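Local coordinates for glycosylation Associate Protein 1 (Streptococcus agalactiae serotype V, PDB 6OYC) that probably works in the accessory Sec system, as a GT-B-related member of a Gap123 complex linked to glycosylation and secretion, at residues V323-S328 with V354-E359; L309-Q314 with R420-R425; L59-H64 with F148-F153. All blocks are in the same frame, centred on the assembly; numbering follows the deposited sequence.

Contact 1 (V323-S328 with V354-E359); sequences VVDRLS and VSYERE. With SO4 (sulfate ion), chain K.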
loop_
_atom_site.group_PDB
_atom_site.type_symbol
_atom_site.label_atom_id
_atom_site.label_comp_id
_atom_site.label_asym_id
_atom_site.label_seq_id
_atom_site.Cartn_x
_atom_site.Cartn_y
_atom_site.Cartn_z
ATOM N N VAL A 323 6.832 18.056 1.361
ATOM C CA VAL A 323 5.547 17.630 0.815
ATOM C C VAL A 323 4.690 18.860 0.563
ATOM O O VAL A 323 4.463 19.659 1.476
ATOM C CB VAL A 323 4.844 16.648 1.772
ATOM C CG1 VAL A 323 3.413 16.301 1.277
ATOM C CG2 VAL A 323 5.675 15.378 1.931
ATOM N N VAL A 324 4.203 19.018 -0.674
ATOM C CA VAL A 324 3.409 20.199 -1.023
ATOM C C VAL A 324 1.905 19.925 -1.109
ATOM O O VAL A 324 1.118 20.885 -1.161
ATOM C CB VAL A 324 3.916 20.836 -2.336
ATOM C CG1 VAL A 324 5.373 21.279 -2.173
ATOM C CG2 VAL A 324 3.753 19.858 -3.515
ATOM N N ASP A 325 1.478 18.661 -1.081
ATOM C CA ASP A 325 0.056 18.322 -1.129
ATOM C C ASP A 325 -0.732 18.964 0.011
ATOM O O ASP A 325 -0.251 19.101 1.138
ATOM C CB ASP A 325 -0.135 16.803 -1.066
ATOM C CG ASP A 325 0.419 16.105 -2.282
ATOM O OD1 ASP A 325 0.283 16.642 -3.407
ATOM O OD2 ASP A 325 1.024 15.037 -2.113
ATOM N N ARG A 326 -1.976 19.319 -0.300
ATOM C CA ARG A 326 -2.952 19.935 0.594
ATOM C C ARG A 326 -2.552 21.325 1.049
ATOM O O ARG A 326 -3.235 21.898 1.899
ATOM C CB ARG A 326 -3.242 19.084 1.832
ATOM C CG ARG A 326 -3.594 17.642 1.555
ATOM C CD ARG A 326 -3.669 16.917 2.892
ATOM N NE ARG A 326 -4.023 15.511 2.760
ATOM C CZ ARG A 326 -5.257 15.076 2.551
ATOM N NH1 ARG A 326 -6.260 15.948 2.451
ATOM N NH2 ARG A 326 -5.486 13.770 2.444
ATOM N N LEU A 327 -1.453 21.875 0.546
ATOM C CA LEU A 327 -1.086 23.244 0.875
ATOM C C LEU A 327 -1.756 24.202 -0.098
ATOM O O LEU A 327 -1.773 23.963 -1.311
ATOM C CB LEU A 327 0.429 23.439 0.834
ATOM C CG LEU A 327 1.214 22.618 1.851
ATOM C CD1 LEU A 327 2.700 22.906 1.734
ATOM C CD2 LEU A 327 0.700 22.884 3.256
ATOM N N SER A 328 -2.327 25.275 0.445
ATOM C CA SER A 328 -2.882 26.320 -0.401
ATOM C C SER A 328 -1.760 27.135 -1.038
ATOM O O SER A 328 -0.614 27.137 -0.574
ATOM C CB SER A 328 -3.782 27.247 0.409
ATOM O OG SER A 328 -2.991 27.970 1.325
ATOM N N VAL A 354 7.751 17.541 -3.131
ATOM C CA VAL A 354 7.199 16.204 -3.293
ATOM C C VAL A 354 5.688 16.324 -3.415
ATOM O O VAL A 354 5.030 16.901 -2.539
ATOM C CB VAL A 354 7.592 15.303 -2.115
ATOM C CG1 VAL A 354 6.950 13.887 -2.235
ATOM C CG2 VAL A 354 9.111 15.240 -2.026
ATOM N N SER A 355 5.140 15.799 -4.509
ATOM C CA SER A 355 3.700 15.720 -4.708
ATOM C C SER A 355 3.320 14.257 -4.871
ATOM O O SER A 355 3.844 13.566 -5.757
ATOM C CB SER A 355 3.260 16.529 -5.929
ATOM O OG SER A 355 1.930 16.211 -6.284
ATOM N N TYR A 356 2.418 13.790 -4.016
ATOM C CA TYR A 356 1.876 12.449 -4.113
ATOM C C TYR A 356 0.585 12.399 -4.933
ATOM O O TYR A 356 0.016 11.317 -5.097
ATOM C CB TYR A 356 1.631 11.876 -2.712
ATOM C CG TYR A 356 2.862 11.731 -1.823
ATOM C CD1 TYR A 356 3.977 11.000 -2.242
ATOM C CD2 TYR A 356 2.893 12.303 -0.542
ATOM C CE1 TYR A 356 5.088 10.864 -1.426
ATOM C CE2 TYR A 356 4.004 12.159 0.291
ATOM C CZ TYR A 356 5.097 11.446 -0.164
ATOM O OH TYR A 356 6.199 11.299 0.650
ATOM N N GLU A 357 0.129 13.526 -5.474
ATOM C CA GLU A 357 -1.127 13.549 -6.215
ATOM C C GLU A 357 -0.973 12.810 -7.538
ATOM O O GLU A 357 -0.143 13.186 -8.372
ATOM C CB GLU A 357 -1.575 14.988 -6.468
ATOM C CG GLU A 357 -2.856 15.054 -7.296
ATOM C CD GLU A 357 -3.956 14.131 -6.749
ATOM O OE1 GLU A 357 -4.203 14.133 -5.531
ATOM O OE2 GLU A 357 -4.580 13.388 -7.533
ATOM N N ARG A 358 -1.787 11.774 -7.745
ATOM C CA ARG A 358 -1.671 10.975 -8.963
ATOM C C ARG A 358 -2.356 11.632 -10.163
ATOM O O ARG A 358 -1.957 11.381 -11.307
ATOM C CB ARG A 358 -2.229 9.571 -8.725
ATOM C CG ARG A 358 -3.706 9.487 -8.479
ATOM C CD ARG A 358 -4.122 8.027 -8.306
ATOM N NE ARG A 358 -5.506 7.922 -7.876
ATOM C CZ ARG A 358 -6.249 6.817 -7.939
ATOM N NH1 ARG A 358 -5.745 5.684 -8.420
ATOM N NH2 ARG A 358 -7.506 6.851 -7.520
ATOM N N GLU A 359 -3.357 12.477 -9.929
ATOM C CA GLU A 359 -4.048 13.137 -11.029
ATOM C C GLU A 359 -3.083 14.038 -11.789
ATOM O O GLU A 359 -2.399 14.884 -11.200
ATOM C CB GLU A 359 -5.243 13.950 -10.518
ATOM C CG GLU A 359 -6.467 13.129 -10.075
ATOM C CD GLU A 359 -7.122 12.333 -11.214
ATOM O OE1 GLU A 359 -6.721 12.491 -12.396
ATOM O OE2 GLU A 359 -8.042 11.534 -10.924
HETATM S S SO4 K . -6.402 9.015 -4.221
HETATM O O1 SO4 K . -5.102 8.584 -3.717
HETATM O O2 SO4 K . -7.434 8.031 -3.864
HETATM O O3 SO4 K . -6.296 9.198 -5.666
HETATM O O4 SO4 K . -6.758 10.304 -3.617
#
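The phenol ring of Tyr356 is met obliquely by two side chains of 323-328, the carboxylate of Asp325 and the CG2 methyl of Val323, while Val354 CG1 lies 3.6 Å above the plane of one ring face, toward its rim. The carboxylate is turned 45° from the ring plane, and Val323 CG2 comes to 4.0 Å from Tyr356 CE2. What fixes Asp325 is the backbone beside the ring: its OD2 accepts from Tyr356 N at 2.7 Å through the syn lone pair. CG stands anti to the carbonyl carbon of Asp325 (chi1 -66°), which points the acid across the gap at that amide. Its other oxygen, OD1, lies 3.3 Å from Ser355 OG. The hydroxyl of Tyr356 is hydrogen-bonded to those of Thr438 and Tyr321, away from Asp325. Before these loops part, Val324 N donates a hydrogen bond to Val354 O at 2.9 Å, the last rung of parallel pairing, with Val323 opposite Val354. Further on, Arg358 NE makes a weak hydrogen bond to a sulfate, probably a crystallisation ion, that also meets Thr27. Strand 318-323, helix 329-344 and strand 349-354 make a beta-alpha-beta crossover, and the contact sits where its two neighbouring strands release their chains. From there, 323-328 leads into helix 329-344; the loop 354-359 leads into helix 360-375.

Contact 2 (L309-Q314 with R420-R425); sequences LGKSNQ and RLEYVR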
loop_
_atom_site.group_PDB
_atom_site.type_symbol
_atom_site.label_atom_id
_atom_site.label_comp_id
_atom_site.label_asym_id
_atom_site.label_seq_id
_atom_site.Cartn_x
_atom_site.Cartn_y
_atom_site.Cartn_z
ATOM N N LEU A 309 18.500 3.791 7.549
ATOM C CA LEU A 309 18.670 4.703 8.675
ATOM C C LEU A 309 19.990 5.448 8.549
ATOM O O LEU A 309 21.046 4.822 8.402
ATOM C CB LEU A 309 18.638 3.949 10.002
ATOM C CG LEU A 309 17.297 3.398 10.470
ATOM C CD1 LEU A 309 17.313 1.883 10.460
ATOM C CD2 LEU A 309 17.002 3.911 11.869
ATOM N N GLY A 310 19.924 6.778 8.595
ATOM C CA GLY A 310 21.097 7.602 8.840
ATOM C C GLY A 310 22.073 7.764 7.700
ATOM O O GLY A 310 23.153 8.327 7.914
ATOM N N LYS A 311 21.741 7.313 6.489
ATOM C CA LYS A 311 22.695 7.436 5.394
ATOM C C LYS A 311 22.980 8.882 5.005
ATOM O O LYS A 311 23.971 9.128 4.306
ATOM C CB LYS A 311 22.210 6.656 4.171
ATOM C CG LYS A 311 22.534 5.173 4.232
ATOM C CD LYS A 311 22.942 4.639 2.862
ATOM C CE LYS A 311 22.485 3.196 2.698
ATOM N NZ LYS A 311 22.016 2.890 1.315
ATOM N N SER A 312 22.167 9.846 5.439
ATOM C CA SER A 312 22.467 11.239 5.112
ATOM C C SER A 312 23.729 11.752 5.795
ATOM O O SER A 312 24.155 12.872 5.501
ATOM C CB SER A 312 21.293 12.155 5.477
ATOM O OG SER A 312 21.236 12.390 6.871
ATOM N N ASN A 313 24.325 10.976 6.705
ATOM C CA ASN A 313 25.608 11.359 7.290
ATOM C C ASN A 313 26.740 11.328 6.270
ATOM O O ASN A 313 27.801 11.910 6.531
ATOM C CB ASN A 313 25.942 10.440 8.476
ATOM C CG ASN A 313 25.248 10.864 9.764
ATOM O OD1 ASN A 313 24.708 11.966 9.857
ATOM N ND2 ASN A 313 25.264 9.996 10.759
ATOM N N GLN A 314 26.519 10.699 5.111
ATOM C CA GLN A 314 27.541 10.421 4.112
ATOM C C GLN A 314 27.464 11.347 2.897
ATOM O O GLN A 314 28.098 11.065 1.872
ATOM C CB GLN A 314 27.435 8.952 3.664
ATOM C CG GLN A 314 27.347 7.952 4.827
ATOM C CD GLN A 314 26.866 6.563 4.406
ATOM O OE1 GLN A 314 26.668 6.283 3.217
ATOM N NE2 GLN A 314 26.673 5.686 5.389
ATOM N N ARG A 420 14.056 7.839 -2.527
ATOM C CA ARG A 420 14.246 9.281 -2.469
ATOM C C ARG A 420 14.668 9.732 -1.066
ATOM O O ARG A 420 15.393 10.722 -0.928
ATOM C CB ARG A 420 12.982 9.990 -2.988
ATOM C CG ARG A 420 13.247 11.424 -3.578
ATOM C CD ARG A 420 14.013 11.368 -4.954
ATOM N NE ARG A 420 14.075 12.614 -5.742
ATOM C CZ ARG A 420 14.629 13.777 -5.360
ATOM N NH1 ARG A 420 15.207 13.922 -4.166
ATOM N NH2 ARG A 420 14.603 14.819 -6.189
ATOM N N LEU A 421 14.303 8.981 -0.026
ATOM C CA LEU A 421 14.611 9.343 1.348
ATOM C C LEU A 421 15.958 8.822 1.821
ATOM O O LEU A 421 16.354 9.123 2.955
ATOM C CB LEU A 421 13.517 8.820 2.279
ATOM C CG LEU A 421 12.221 9.629 2.225
ATOM C CD1 LEU A 421 11.102 8.919 3.000
ATOM C CD2 LEU A 421 12.440 11.040 2.752
ATOM N N GLU A 422 16.660 8.056 0.985
ATOM C CA GLU A 422 17.884 7.389 1.423
ATOM C C GLU A 422 18.862 8.369 2.059
ATOM O O GLU A 422 19.388 8.127 3.148
ATOM C CB GLU A 422 18.542 6.680 0.235
ATOM C CG GLU A 422 19.612 5.681 0.645
ATOM C CD GLU A 422 20.345 5.091 -0.544
ATOM O OE1 GLU A 422 20.021 5.482 -1.690
ATOM O OE2 GLU A 422 21.247 4.247 -0.325
ATOM N N TYR A 423 19.119 9.484 1.385
ATOM C CA TYR A 423 20.112 10.448 1.835
ATOM C C TYR A 423 19.481 11.742 2.341
ATOM O O TYR A 423 20.182 12.742 2.484
ATOM C CB TYR A 423 21.117 10.732 0.710
ATOM C CG TYR A 423 21.920 9.506 0.290
ATOM C CD1 TYR A 423 22.959 9.022 1.090
ATOM C CD2 TYR A 423 21.631 8.824 -0.894
ATOM C CE1 TYR A 423 23.689 7.894 0.723
ATOM C CE2 TYR A 423 22.352 7.695 -1.268
ATOM C CZ TYR A 423 23.379 7.234 -0.458
ATOM O OH TYR A 423 24.093 6.113 -0.830
ATOM N N VAL A 424 18.182 11.740 2.647
ATOM C CA VAL A 424 17.504 12.977 3.007
ATOM C C VAL A 424 17.829 13.340 4.449
ATOM O O VAL A 424 17.959 12.482 5.324
ATOM C CB VAL A 424 15.984 12.859 2.762
ATOM C CG1 VAL A 424 15.192 13.872 3.597
ATOM C CG2 VAL A 424 15.686 13.102 1.289
ATOM N N ARG A 425 17.996 14.632 4.688
ATOM C CA ARG A 425 18.304 15.123 6.021
ATOM C C ARG A 425 17.045 15.480 6.805
ATOM O O ARG A 425 16.969 15.228 8.016
ATOM C CB ARG A 425 19.220 16.347 5.903
ATOM C CG ARG A 425 19.973 16.687 7.169
ATOM C CD ARG A 425 20.943 15.590 7.555
ATOM N NE ARG A 425 21.802 16.019 8.647
ATOM C CZ ARG A 425 22.614 15.214 9.327
ATOM N NH1 ARG A 425 22.683 13.920 9.029
ATOM N NH2 ARG A 425 23.353 15.707 10.315
#
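Ser312 and Tyr423 bring the two backbones within 4.1 Å at their CA atoms, where the 3-10 turn 311-313 settles against the type I turn from Leu421 to Val424. At this close point the serine presses inward: its CB is 3.2 Å from Tyr423 O and nearly as near to Val424 O. Its hydroxyl turns instead to Arg425. With OG placed between the backbone N and the carbonyl carbon (chi1 77°), it accepts from Arg425 NH1 at 3.0 Å, almost exactly in the guanidinium plane. The same nitrogen gives a second bond to Asn313 OD1, 2.9 Å away and also near that plane, although the asparagine amide itself is turned 61° against the guanidinium. One terminal nitrogen, at the guanidinium edge, therefore clasps two consecutive residues of the 3-10 turn. Tyr423 approaches from the other end of the turn, ring edge first, with CD1 3.4 Å from Lys311 O, near the ring plane. The alkyl part of Lys311 passes beside the ring, its CB 4.0 Å from Tyr423 CE1. Lys311 and Glu422 are modelled as an ion pair, but their charged ends are too close for its geometry to be trusted. Arg425, just before strand 426-428, is further held by Trp487 of helix 484-502, through a cation-pi contact and a bond from the indole N-H to its backbone oxygen. The contact thus joins the loop leading into strand 318-323 to the loop leading into strand 426-428, its parallel neighbour in the sheet. Its chemistry differs between the ends: directed, in-plane bonds from Arg425 fix one, whereas at the other a tyrosine edge rests against a backbone carbonyl.

Contact 3 (L59-H64 with F148-F153); sequences LRYYLH and FDDRGF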
loop_
_atom_site.group_PDB
_atom_site.type_symbol
_atom_site.label_atom_id
_atom_site.label_comp_id
_atom_site.label_asym_id
_atom_site.label_seq_id
_atom_site.Cartn_x
_atom_site.Cartn_y
_atom_site.Cartn_z
ATOM N N LEU A 59 0.014 -11.413 -6.744
ATOM C CA LEU A 59 0.327 -11.552 -5.325
ATOM C C LEU A 59 1.825 -11.719 -5.094
ATOM O O LEU A 59 2.369 -11.196 -4.111
ATOM C CB LEU A 59 -0.448 -12.730 -4.741
ATOM C CG LEU A 59 -0.203 -13.077 -3.272
ATOM C CD1 LEU A 59 -0.437 -11.872 -2.382
ATOM C CD2 LEU A 59 -1.114 -14.241 -2.845
ATOM N N ARG A 60 2.516 -12.438 -5.983
ATOM C CA ARG A 60 3.913 -12.741 -5.696
ATOM C C ARG A 60 4.785 -11.486 -5.817
ATOM O O ARG A 60 5.658 -11.253 -4.973
ATOM C CB ARG A 60 4.398 -13.883 -6.595
ATOM C CG ARG A 60 3.965 -15.301 -6.087
ATOM C CD ARG A 60 3.201 -16.115 -7.141
ATOM N NE ARG A 60 2.097 -15.360 -7.723
ATOM C CZ ARG A 60 0.853 -15.362 -7.254
ATOM N NH1 ARG A 60 0.527 -16.115 -6.198
ATOM N NH2 ARG A 60 -0.071 -14.610 -7.848
ATOM N N TYR A 61 4.532 -10.638 -6.826
ATOM C CA TYR A 61 5.219 -9.352 -6.859
ATOM C C TYR A 61 4.823 -8.507 -5.668
ATOM O O TYR A 61 5.670 -7.834 -5.073
ATOM C CB TYR A 61 4.939 -8.590 -8.157
ATOM C CG TYR A 61 5.813 -9.074 -9.283
ATOM C CD1 TYR A 61 7.206 -9.099 -9.150
ATOM C CD2 TYR A 61 5.259 -9.546 -10.468
ATOM C CE1 TYR A 61 8.013 -9.565 -10.176
ATOM C CE2 TYR A 61 6.054 -10.011 -11.491
ATOM C CZ TYR A 61 7.428 -10.027 -11.333
ATOM O OH TYR A 61 8.208 -10.488 -12.347
ATOM N N TYR A 62 3.545 -8.534 -5.301
ATOM C CA TYR A 62 3.116 -7.744 -4.154
ATOM C C TYR A 62 3.914 -8.123 -2.914
ATOM O O TYR A 62 4.477 -7.252 -2.236
ATOM C CB TYR A 62 1.613 -7.917 -3.930
ATOM C CG TYR A 62 1.016 -6.953 -2.913
ATOM C CD1 TYR A 62 0.981 -7.282 -1.554
ATOM C CD2 TYR A 62 0.460 -5.731 -3.310
ATOM C CE1 TYR A 62 0.419 -6.417 -0.610
ATOM C CE2 TYR A 62 -0.099 -4.852 -2.375
ATOM C CZ TYR A 62 -0.120 -5.204 -1.025
ATOM O OH TYR A 62 -0.674 -4.352 -0.083
ATOM N N LEU A 63 4.021 -9.428 -2.634
ATOM C CA LEU A 63 4.742 -9.880 -1.444
ATOM C C LEU A 63 6.222 -9.586 -1.561
ATOM O O LEU A 63 6.876 -9.241 -0.566
ATOM C CB LEU A 63 4.531 -11.374 -1.214
ATOM C CG LEU A 63 3.103 -11.801 -0.838
ATOM C CD1 LEU A 63 3.032 -13.298 -0.661
ATOM C CD2 LEU A 63 2.626 -11.080 0.417
ATOM N N HIS A 64 6.767 -9.739 -2.768
ATOM C CA HIS A 64 8.179 -9.468 -2.983
ATOM C C HIS A 64 8.526 -8.042 -2.602
ATOM O O HIS A 64 9.621 -7.785 -2.094
ATOM C CB HIS A 64 8.543 -9.706 -4.441
ATOM C CG HIS A 64 9.957 -9.360 -4.753
ATOM N ND1 HIS A 64 10.301 -8.262 -5.507
ATOM C CD2 HIS A 64 11.120 -9.955 -4.391
ATOM C CE1 HIS A 64 11.617 -8.203 -5.615
ATOM N NE2 HIS A 64 12.136 -9.214 -4.940
ATOM N N PHE A 148 -3.541 -11.197 -16.487
ATOM C CA PHE A 148 -2.434 -12.132 -16.399
ATOM C C PHE A 148 -1.958 -12.227 -14.961
ATOM O O PHE A 148 -1.829 -11.207 -14.277
ATOM C CB PHE A 148 -1.295 -11.704 -17.326
ATOM C CG PHE A 148 -1.671 -11.758 -18.778
ATOM C CD1 PHE A 148 -1.503 -12.937 -19.506
ATOM C CD2 PHE A 148 -2.221 -10.642 -19.415
ATOM C CE1 PHE A 148 -1.852 -12.999 -20.839
ATOM C CE2 PHE A 148 -2.584 -10.704 -20.756
ATOM C CZ PHE A 148 -2.398 -11.882 -21.468
ATOM N N ASP A 149 -1.736 -13.458 -14.509
ATOM C CA ASP A 149 -1.058 -13.747 -13.256
ATOM C C ASP A 149 0.417 -13.405 -13.399
ATOM O O ASP A 149 0.998 -13.528 -14.483
ATOM C CB ASP A 149 -1.221 -15.241 -12.917
ATOM C CG ASP A 149 -0.903 -15.577 -11.452
ATOM O OD1 ASP A 149 0.301 -15.710 -11.115
ATOM O OD2 ASP A 149 -1.868 -15.726 -10.652
ATOM N N ASP A 150 1.037 -12.984 -12.293
ATOM C CA ASP A 150 2.470 -12.686 -12.378
ATOM C C ASP A 150 3.326 -13.934 -12.552
ATOM O O ASP A 150 4.526 -13.809 -12.768
ATOM C CB ASP A 150 2.944 -11.883 -11.160
ATOM C CG ASP A 150 2.832 -12.647 -9.839
ATOM O OD1 ASP A 150 3.081 -13.870 -9.797
ATOM O OD2 ASP A 150 2.539 -12.000 -8.802
ATOM N N ARG A 151 2.755 -15.126 -12.439
ATOM C CA ARG A 151 3.481 -16.331 -12.829
ATOM C C ARG A 151 3.459 -16.551 -14.348
ATOM O O ARG A 151 4.027 -17.532 -14.831
ATOM C CB ARG A 151 2.951 -17.547 -12.068
ATOM C CG ARG A 151 3.310 -17.521 -10.576
ATOM C CD ARG A 151 2.401 -18.399 -9.703
ATOM N NE ARG A 151 1.009 -17.950 -9.686
ATOM C CZ ARG A 151 0.121 -18.293 -8.753
ATOM N NH1 ARG A 151 0.479 -19.093 -7.757
ATOM N NH2 ARG A 151 -1.125 -17.829 -8.812
ATOM N N GLY A 152 2.843 -15.642 -15.097
ATOM C CA GLY A 152 2.882 -15.673 -16.544
ATOM C C GLY A 152 1.928 -16.640 -17.216
ATOM O O GLY A 152 2.281 -17.224 -18.242
ATOM N N PHE A 153 0.732 -16.843 -16.658
ATOM C CA PHE A 153 -0.349 -17.536 -17.345
ATOM C C PHE A 153 -1.563 -16.615 -17.389
ATOM O O PHE A 153 -1.637 -15.629 -16.646
ATOM C CB PHE A 153 -0.690 -18.874 -16.660
ATOM C CG PHE A 153 -1.222 -18.729 -15.259
ATOM C CD1 PHE A 153 -2.579 -18.531 -15.032
ATOM C CD2 PHE A 153 -0.364 -18.797 -14.168
ATOM C CE1 PHE A 153 -3.079 -18.397 -13.732
ATOM C CE2 PHE A 153 -0.853 -18.662 -12.865
ATOM C CZ PHE A 153 -2.221 -18.460 -12.654
#
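Arg60 and Arg151 lay their guanidinium groups flat on one another, planes 5° apart and centres 3.4 Å apart, each central carbon over the middle of the other group, although the side chains themselves arrive at about a right angle. Carboxylates nearby probably make this stacking of like charges tolerable, and two aspartates supply them. Asp150 OD1 lies in the plane of the Arg60 guanidinium and takes the NE hydrogen at 2.7 Å, on its syn side; the two flat groups are inclined by 62°. Its partner OD2 turns to the first turn of helix 59-65, accepting from Tyr61 N at 3.1 Å from above the carboxylate plane and, weakly, from Arg60 N. With CG between the backbone N and the carbonyl carbon (chi1 64°), the acid of Asp150 reaches these helix amides, while its CB packs 3.4 Å from Tyr61 CD2. The other arginine, Arg151, grips Asp149 side-on, NE to OD1 at 2.7 Å and NH2 to OD2 at 2.9 Å. Asp149 OD1 also accepts from Arg151 N, which closes an Asx turn. Toward Arg60 NH2 the same acid offers charge alone, well out of the guanidinium plane. Asp78 adds a salt bridge to Arg151, and the hydroxyl of Tyr73 bonds to Arg60. This buried network pins the hairpin turn between strands 141-148 and 154-161 to a helix of the parallel-sheet domain. The surrounding acids should offset the repulsion of the stacked arginines, and the helix amides would be expected to favour a charged Asp150.

How the contacts relate
From the N terminus, contact 3 closes first: helix 59-65, beside the seven-stranded parallel sheet, is joined to a hairpin turn of the long antiparallel sheet, 84 residues on. It is in series with the others. The chain then finishes the first parallel sheet and opens contact 2 at 309-314; contact 1 opens and closes inside that loop before 420-425 completes contact 2. Strand 318-323 runs between them, contact 2 lying before its start and contact 1 after its end, so the pair lies at the two ends of that strand, with nearest atoms about 6 Å apart. Contacts 1 and 3, centres 30 Å apart, lie on opposite sides of the chain's centre.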